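Local coordinates for citrate lyase, subunit 1 (Methanosaeta concilii, PDB 6HXI), which probably catalyses, together with its partner subunit, the ATP-driven conversion of citrate and coenzyme A into acetyl-CoA and oxaloacetate, at residues C[360-363]-C[364-367]; C[322-325]-C[326-329]; C[289-293]-C[294-298]. All blocks are in the same frame, centred on the assembly; numbering follows the deposited sequence.

Contact 1 (C[360-363]-C[364-367]); sequences EEYQ and QKLQ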
loop_
_atom_site.group_PDB
_atom_site.type_symbol
_atom_site.label_atom_id
_atom_site.label_comp_id
_atom_site.label_asym_id
_atom_site.label_seq_id
_atom_site.Cartn_x
_atom_site.Cartn_y
_atom_site.Cartn_z
ATOM N N GLU C 360 1.235 -7.687 -51.265
ATOM C CA GLU C 360 1.218 -9.064 -50.754
ATOM C C GLU C 360 -0.171 -9.671 -50.946
ATOM O O GLU C 360 -0.278 -10.826 -51.362
ATOM C CB GLU C 360 1.578 -9.096 -49.260
ATOM C CG GLU C 360 3.062 -9.250 -48.973
ATOM C CD GLU C 360 3.459 -9.135 -47.511
ATOM O OE1 GLU C 360 3.280 -8.042 -46.923
ATOM O OE2 GLU C 360 4.003 -10.125 -46.970
ATOM N N GLU C 361 -1.230 -8.887 -50.645
ATOM C CA GLU C 361 -2.627 -9.308 -50.766
ATOM C C GLU C 361 -3.094 -9.482 -52.199
ATOM O O GLU C 361 -3.930 -10.349 -52.461
ATOM C CB GLU C 361 -3.559 -8.359 -50.001
ATOM C CG GLU C 361 -3.904 -8.904 -48.627
ATOM C CD GLU C 361 -4.831 -8.042 -47.797
ATOM O OE1 GLU C 361 -5.959 -7.757 -48.262
ATOM O OE2 GLU C 361 -4.441 -7.681 -46.662
ATOM N N TYR C 362 -2.567 -8.657 -53.119
ATOM C CA TYR C 362 -2.902 -8.686 -54.544
ATOM C C TYR C 362 -1.950 -9.556 -55.389
ATOM O O TYR C 362 -2.038 -9.507 -56.612
ATOM C CB TYR C 362 -3.010 -7.252 -55.102
ATOM C CG TYR C 362 -4.394 -6.670 -54.930
ATOM C CD1 TYR C 362 -4.775 -6.068 -53.734
ATOM C CD2 TYR C 362 -5.338 -6.750 -55.949
ATOM C CE1 TYR C 362 -6.061 -5.560 -53.559
ATOM C CE2 TYR C 362 -6.627 -6.245 -55.785
ATOM C CZ TYR C 362 -6.984 -5.654 -54.587
ATOM O OH TYR C 362 -8.251 -5.158 -54.417
ATOM N N GLN C 363 -1.095 -10.385 -54.735
ATOM C CA GLN C 363 -0.101 -11.306 -55.321
ATOM C C GLN C 363 -0.602 -12.119 -56.530
ATOM O O GLN C 363 0.079 -12.130 -57.559
ATOM C CB GLN C 363 0.460 -12.250 -54.238
ATOM C CG GLN C 363 1.536 -13.221 -54.716
ATOM C CD GLN C 363 1.931 -14.204 -53.640
ATOM O OE1 GLN C 363 3.031 -14.137 -53.087
ATOM N NE2 GLN C 363 1.050 -15.153 -53.331
ATOM N N GLN C 364 -1.763 -12.806 -56.399
ATOM C CA GLN C 364 -2.335 -13.629 -57.471
ATOM C C GLN C 364 -2.795 -12.763 -58.655
ATOM O O GLN C 364 -2.432 -13.046 -59.806
ATOM C CB GLN C 364 -3.484 -14.500 -56.940
ATOM C CG GLN C 364 -3.710 -15.774 -57.758
ATOM C CD GLN C 364 -5.070 -16.380 -57.537
ATOM O OE1 GLN C 364 -5.467 -16.700 -56.407
ATOM N NE2 GLN C 364 -5.799 -16.590 -58.624
ATOM N N LYS C 365 -3.569 -11.696 -58.355
ATOM C CA LYS C 365 -4.083 -10.722 -59.323
ATOM C C LYS C 365 -2.963 -9.924 -60.023
ATOM O O LYS C 365 -3.150 -9.526 -61.172
ATOM C CB LYS C 365 -5.105 -9.785 -58.662
ATOM C CG LYS C 365 -6.539 -10.208 -58.902
ATOM C CD LYS C 365 -7.510 -9.577 -57.908
ATOM C CE LYS C 365 -8.917 -10.105 -58.121
ATOM N NZ LYS C 365 -9.864 -9.685 -57.054
ATOM N N LEU C 366 -1.802 -9.722 -59.351
ATOM C CA LEU C 366 -0.632 -9.024 -59.898
ATOM C C LEU C 366 0.069 -9.857 -60.977
ATOM O O LEU C 366 0.432 -9.302 -62.017
ATOM C CB LEU C 366 0.384 -8.669 -58.798
ATOM C CG LEU C 366 0.111 -7.432 -57.948
ATOM C CD1 LEU C 366 0.916 -7.474 -56.681
ATOM C CD2 LEU C 366 0.431 -6.163 -58.693
ATOM N N GLN C 367 0.278 -11.176 -60.722
ATOM C CA GLN C 367 0.925 -12.117 -61.649
ATOM C C GLN C 367 0.059 -12.328 -62.890
ATOM O O GLN C 367 0.562 -12.240 -64.014
ATOM C CB GLN C 367 1.219 -13.467 -60.961
ATOM C CG GLN C 367 2.265 -13.390 -59.841
ATOM C CD GLN C 367 2.338 -14.625 -58.963
ATOM O OE1 GLN C 367 3.423 -15.087 -58.604
ATOM N NE2 GLN C 367 1.196 -15.156 -58.540
#

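Contact 2 (C[322-325]-C[326-329]); sequences LDLM and TRSK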
loop_
_atom_site.group_PDB
_atom_site.type_symbol
_atom_site.label_atom_id
_atom_site.label_comp_id
_atom_site.label_asym_id
_atom_site.label_seq_id
_atom_site.Cartn_x
_atom_site.Cartn_y
_atom_site.Cartn_z
ATOM N N LEU C 322 -4.540 -0.963 -56.742
ATOM C CA LEU C 322 -4.376 -2.359 -57.153
ATOM C C LEU C 322 -5.674 -2.954 -57.639
ATOM O O LEU C 322 -5.679 -3.579 -58.691
ATOM C CB LEU C 322 -3.755 -3.228 -56.052
ATOM C CG LEU C 322 -2.297 -2.940 -55.730
ATOM C CD1 LEU C 322 -1.917 -3.554 -54.445
ATOM C CD2 LEU C 322 -1.373 -3.396 -56.838
ATOM N N ASP C 323 -6.782 -2.700 -56.919
ATOM C CA ASP C 323 -8.116 -3.182 -57.288
ATOM C C ASP C 323 -8.462 -2.788 -58.712
ATOM O O ASP C 323 -8.717 -3.665 -59.527
ATOM C CB ASP C 323 -9.200 -2.664 -56.313
ATOM C CG ASP C 323 -10.614 -3.125 -56.635
ATOM O OD1 ASP C 323 -10.768 -4.243 -57.182
ATOM O OD2 ASP C 323 -11.565 -2.377 -56.335
ATOM N N LEU C 324 -8.432 -1.475 -59.006
ATOM C CA LEU C 324 -8.752 -0.868 -60.302
ATOM C C LEU C 324 -7.860 -1.346 -61.454
ATOM O O LEU C 324 -8.319 -1.420 -62.594
ATOM C CB LEU C 324 -8.681 0.659 -60.189
ATOM C CG LEU C 324 -9.768 1.344 -59.364
ATOM C CD1 LEU C 324 -9.267 2.681 -58.826
ATOM C CD2 LEU C 324 -11.039 1.526 -60.176
ATOM N N MET C 325 -6.594 -1.651 -61.146
ATOM C CA MET C 325 -5.544 -2.122 -62.048
ATOM C C MET C 325 -5.674 -3.627 -62.411
ATOM O O MET C 325 -5.084 -4.067 -63.400
ATOM C CB MET C 325 -4.206 -1.899 -61.337
ATOM C CG MET C 325 -3.037 -1.772 -62.244
ATOM S SD MET C 325 -1.563 -1.268 -61.329
ATOM C CE MET C 325 -0.392 -1.258 -62.673
ATOM N N THR C 326 -6.401 -4.409 -61.594
ATOM C CA THR C 326 -6.526 -5.864 -61.742
ATOM C C THR C 326 -7.923 -6.328 -62.217
ATOM O O THR C 326 -8.206 -7.534 -62.239
ATOM C CB THR C 326 -6.102 -6.558 -60.444
ATOM O OG1 THR C 326 -6.946 -6.128 -59.375
ATOM C CG2 THR C 326 -4.622 -6.331 -60.100
ATOM N N ARG C 327 -8.778 -5.375 -62.621
ATOM C CA ARG C 327 -10.113 -5.658 -63.121
ATOM C C ARG C 327 -10.034 -6.205 -64.549
ATOM O O ARG C 327 -10.588 -7.269 -64.826
ATOM C CB ARG C 327 -10.993 -4.405 -63.033
ATOM C CG ARG C 327 -11.399 -4.103 -61.597
ATOM C CD ARG C 327 -11.947 -2.707 -61.410
ATOM N NE ARG C 327 -12.249 -2.450 -60.002
ATOM C CZ ARG C 327 -13.159 -1.584 -59.566
ATOM N NH1 ARG C 327 -13.887 -0.881 -60.426
ATOM N NH2 ARG C 327 -13.356 -1.423 -58.263
ATOM N N SER C 328 -9.287 -5.509 -65.427
ATOM C CA SER C 328 -9.087 -5.875 -66.828
ATOM C C SER C 328 -7.689 -6.453 -67.071
ATOM O O SER C 328 -6.713 -5.991 -66.477
ATOM C CB SER C 328 -9.296 -4.653 -67.715
ATOM O OG SER C 328 -9.301 -4.979 -69.096
ATOM N N LYS C 329 -7.599 -7.460 -67.953
ATOM C CA LYS C 329 -6.338 -8.093 -68.335
ATOM C C LYS C 329 -5.897 -7.493 -69.670
ATOM O O LYS C 329 -6.627 -7.579 -70.667
ATOM C CB LYS C 329 -6.483 -9.624 -68.398
ATOM C CG LYS C 329 -5.156 -10.369 -68.524
ATOM C CD LYS C 329 -5.328 -11.864 -68.279
ATOM C CE LYS C 329 -4.105 -12.651 -68.677
ATOM N NZ LYS C 329 -4.096 -13.997 -68.050
HETATM O O HOH W 1 -9.607 -6.314 -58.846
#

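Contact 3 (C[289-293]-C[294-298]); sequences TICDL and GHADE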
loop_
_atom_site.group_PDB
_atom_site.type_symbol
_atom_site.label_atom_id
_atom_site.label_comp_id
_atom_site.label_asym_id
_atom_site.label_seq_id
_atom_site.Cartn_x
_atom_site.Cartn_y
_atom_site.Cartn_z
ATOM N N THR C 289 6.260 13.934 -67.608
ATOM C CA THR C 289 7.204 13.013 -68.263
ATOM C C THR C 289 6.473 11.943 -69.072
ATOM O O THR C 289 6.881 11.678 -70.193
ATOM C CB THR C 289 8.205 12.432 -67.244
ATOM O OG1 THR C 289 8.722 13.495 -66.444
ATOM C CG2 THR C 289 9.359 11.705 -67.901
ATOM N N ILE C 290 5.393 11.346 -68.520
ATOM C CA ILE C 290 4.598 10.322 -69.229
ATOM C C ILE C 290 3.986 10.923 -70.515
ATOM O O ILE C 290 4.085 10.292 -71.558
ATOM C CB ILE C 290 3.541 9.625 -68.310
ATOM C CG1 ILE C 290 4.199 8.982 -67.063
ATOM C CG2 ILE C 290 2.728 8.581 -69.095
ATOM C CD1 ILE C 290 3.247 8.765 -65.835
ATOM N N CYS C 291 3.405 12.153 -70.438
ATOM C CA CYS C 291 2.849 12.901 -71.579
ATOM C C CYS C 291 3.939 13.276 -72.569
ATOM O O CYS C 291 3.705 13.225 -73.785
ATOM C CB CYS C 291 2.097 14.139 -71.112
ATOM S SG CYS C 291 0.613 13.785 -70.142
ATOM N N ASP C 292 5.127 13.676 -72.053
ATOM C CA ASP C 292 6.291 14.035 -72.874
ATOM C C ASP C 292 6.815 12.854 -73.679
ATOM O O ASP C 292 7.362 13.080 -74.752
ATOM C CB ASP C 292 7.421 14.691 -72.056
ATOM C CG ASP C 292 7.292 16.199 -71.907
ATOM O OD1 ASP C 292 7.235 16.906 -72.954
ATOM O OD2 ASP C 292 7.313 16.682 -70.751
ATOM N N LEU C 293 6.603 11.608 -73.199
ATOM C CA LEU C 293 6.998 10.400 -73.911
ATOM C C LEU C 293 5.884 9.877 -74.847
ATOM O O LEU C 293 6.083 8.880 -75.542
ATOM C CB LEU C 293 7.507 9.316 -72.954
ATOM C CG LEU C 293 8.889 9.569 -72.342
ATOM C CD1 LEU C 293 9.064 8.806 -71.055
ATOM C CD2 LEU C 293 10.011 9.237 -73.308
ATOM N N GLY C 294 4.754 10.586 -74.882
ATOM C CA GLY C 294 3.600 10.282 -75.726
ATOM C C GLY C 294 2.659 9.217 -75.193
ATOM O O GLY C 294 1.950 8.574 -75.973
ATOM N N HIS C 295 2.629 9.028 -73.867
ATOM C CA HIS C 295 1.792 8.007 -73.231
ATOM C C HIS C 295 0.621 8.593 -72.416
ATOM O O HIS C 295 0.137 7.936 -71.495
ATOM C CB HIS C 295 2.651 7.042 -72.384
ATOM C CG HIS C 295 3.642 6.241 -73.174
ATOM N ND1 HIS C 295 3.412 4.910 -73.484
ATOM C CD2 HIS C 295 4.844 6.606 -73.678
ATOM C CE1 HIS C 295 4.468 4.515 -74.173
ATOM N NE2 HIS C 295 5.356 5.500 -74.317
ATOM N N ALA C 296 0.130 9.798 -72.788
ATOM C CA ALA C 296 -1.011 10.480 -72.147
ATOM C C ALA C 296 -2.264 9.591 -72.161
ATOM O O ALA C 296 -3.013 9.534 -71.177
ATOM C CB ALA C 296 -1.309 11.788 -72.866
ATOM N N ASP C 297 -2.454 8.880 -73.279
ATOM C CA ASP C 297 -3.548 7.953 -73.510
ATOM C C ASP C 297 -3.473 6.773 -72.534
ATOM O O ASP C 297 -4.501 6.361 -72.004
ATOM C CB ASP C 297 -3.523 7.460 -74.968
ATOM C CG ASP C 297 -3.393 8.547 -76.034
ATOM O OD1 ASP C 297 -3.690 9.733 -75.725
ATOM O OD2 ASP C 297 -3.009 8.211 -77.179
ATOM N N GLU C 298 -2.254 6.259 -72.267
ATOM C CA GLU C 298 -2.073 5.147 -71.336
ATOM C C GLU C 298 -2.056 5.571 -69.856
ATOM O O GLU C 298 -2.034 4.704 -68.971
ATOM C CB GLU C 298 -0.848 4.298 -71.690
ATOM C CG GLU C 298 -1.039 3.450 -72.943
ATOM C CD GLU C 298 -2.305 2.617 -73.104
ATOM O OE1 GLU C 298 -2.954 2.273 -72.088
ATOM O OE2 GLU C 298 -2.630 2.282 -74.266
#

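Contact 1 (C[360-363]-C[364-367])
The carbonyl oxygen of Y362 receives the backbone N-H of L366, with 2.8 Å between Y362 O and L366 N, and the leucine side chain folds over the same oxygen. CG of L366 lies beside its own backbone N and anti to the carbonyl carbon (chi1 -80°), a setting that keeps the branch point 3.3 Å from Y362 O and 4.2 Å from Y362 CB. Y362 marks the joint between helices 348-361 and 363-368: it is the first residue to leave the earlier helix and the N-cap of the next. Its ring is met obliquely by the extended chain of K365, whose CD comes within 4.0 Å of Y362 CE2 while the lysine CB approaches Y362 CD2. Away from the lysine, the ring also packs on L322 and D323 of helix 311-325. One residue further on, the next helical bond is weak, Q367 N standing 3.3 Å from Q363 O. The side chain of Q364 turns to the outer surface, where its NE2 is hydrogen-bonded to E368 OE2. The two segments are thus linked by one good and one weak main-chain hydrogen bond and by carbon contacts of Y362, K365 and L366, with no salt bridge between them; the carboxylates of E360 and E361 instead find their partners in R395 and Y315.

Contact 2 (C[322-325]-C[326-329])
D323 and R327 form a salt bridge across one turn, D323 OD2 standing 2.8 Å from R327 NH2. The aspartate reaches it because its CG is anti to the backbone N (chi1 -180°). The carboxylate lies near the guanidinium plane, at its edge, but the two groups are twisted 70° apart, so that NH2 meets OD2 from above the carboxylate plane rather than within it. A second carboxylate, that of E247, also binds NH2.

On the backbone, T326 N donates to D323 O at 3.2 Å. The hydroxyl of T326 folds back onto the helix end, its OG1 lying 2.9 Å from L322 O and 3.0 Å from D323 O. A water donates both to D323 OD1 and to T326 OG1, the latter at 2.7 Å, linking aspartate and threonine side chains. Replacing D323 by an alanine would probably leave the guanidinium with one carboxylate fewer to fix its rotation, and this water without one of its acceptors. These contacts lie at the C-terminal end of helix 311-325, after which the chain runs through a loop into strand 334-338 of the parallel sheet in the citrate-binding, succinyl-CoA-synthetase-like part of the protein.

Van der Waals contact comes from L324, whose CD2 sits over the centre of one face of the R327 guanidinium, 3.7 Å from NH1; the two side chains run side by side in the same direction. L324 and M325 also pack on W274 of strand 273-275, while K334 NZ is hydrogen-bonded to the carbonyl oxygens of M325 and S328.

Contact 3 (C[289-293]-C[294-298])
The backbone leaves helix 280-292 through a Schellman motif at G294 (phi 82°), with H295 N bonded to I290 O at 3.0 Å and G294 N to C291 O, also at 3.0 Å. A beta carbon on G294 would fall 2.7 Å from L293 O, a clash that glycine avoids at this positive phi. Across the turn, I290 and H295, the two residues joined by the six-to-one bond of the motif, also meet through their side chains: CG2 of I290, set anti to its own backbone N, lies 3.6 Å from H295 CB, and the two side chains cross at about a right angle. The imidazole then reaches back along the loop, with its CD2 3.2 Å from L293 O and also close to L293 CB. On another part of the turn, the sulfur of C291 packs on the methyl of A296, SG to CB 3.9 Å. C291 and A296 touch C263 and Y266 of the neighbouring succinyl-CoA ligase-like alpha subunit, placing the turn at a subunit interface. Around this helix end, I290 packs on V413 and L417 of helix 412-417 and on T275 of strand 273-275, which E298 joins through backbone hydrogen bonds to V273.

Contacts 1 and 2 are direct neighbours, their centres 10 Å apart. The ring of Y362 from contact 1 lies on contact 2, with Y362 OH 3.3 Å from D323 CB and Y362 CG 3.7 Å from L322 CB. Contact 3 stands apart: its nearest atoms are about 9 Å from contact 2 and about 15 Å from contact 1. All three belong to the citrate-binding family region, and each involves the C-terminal end of a helix. Of the coenzyme A pocket residues, G307 and F345 shortly precede helices 311-325 and 348-361, so contacts 2 and 1 probably lie at the ends of those helices away from the ligand.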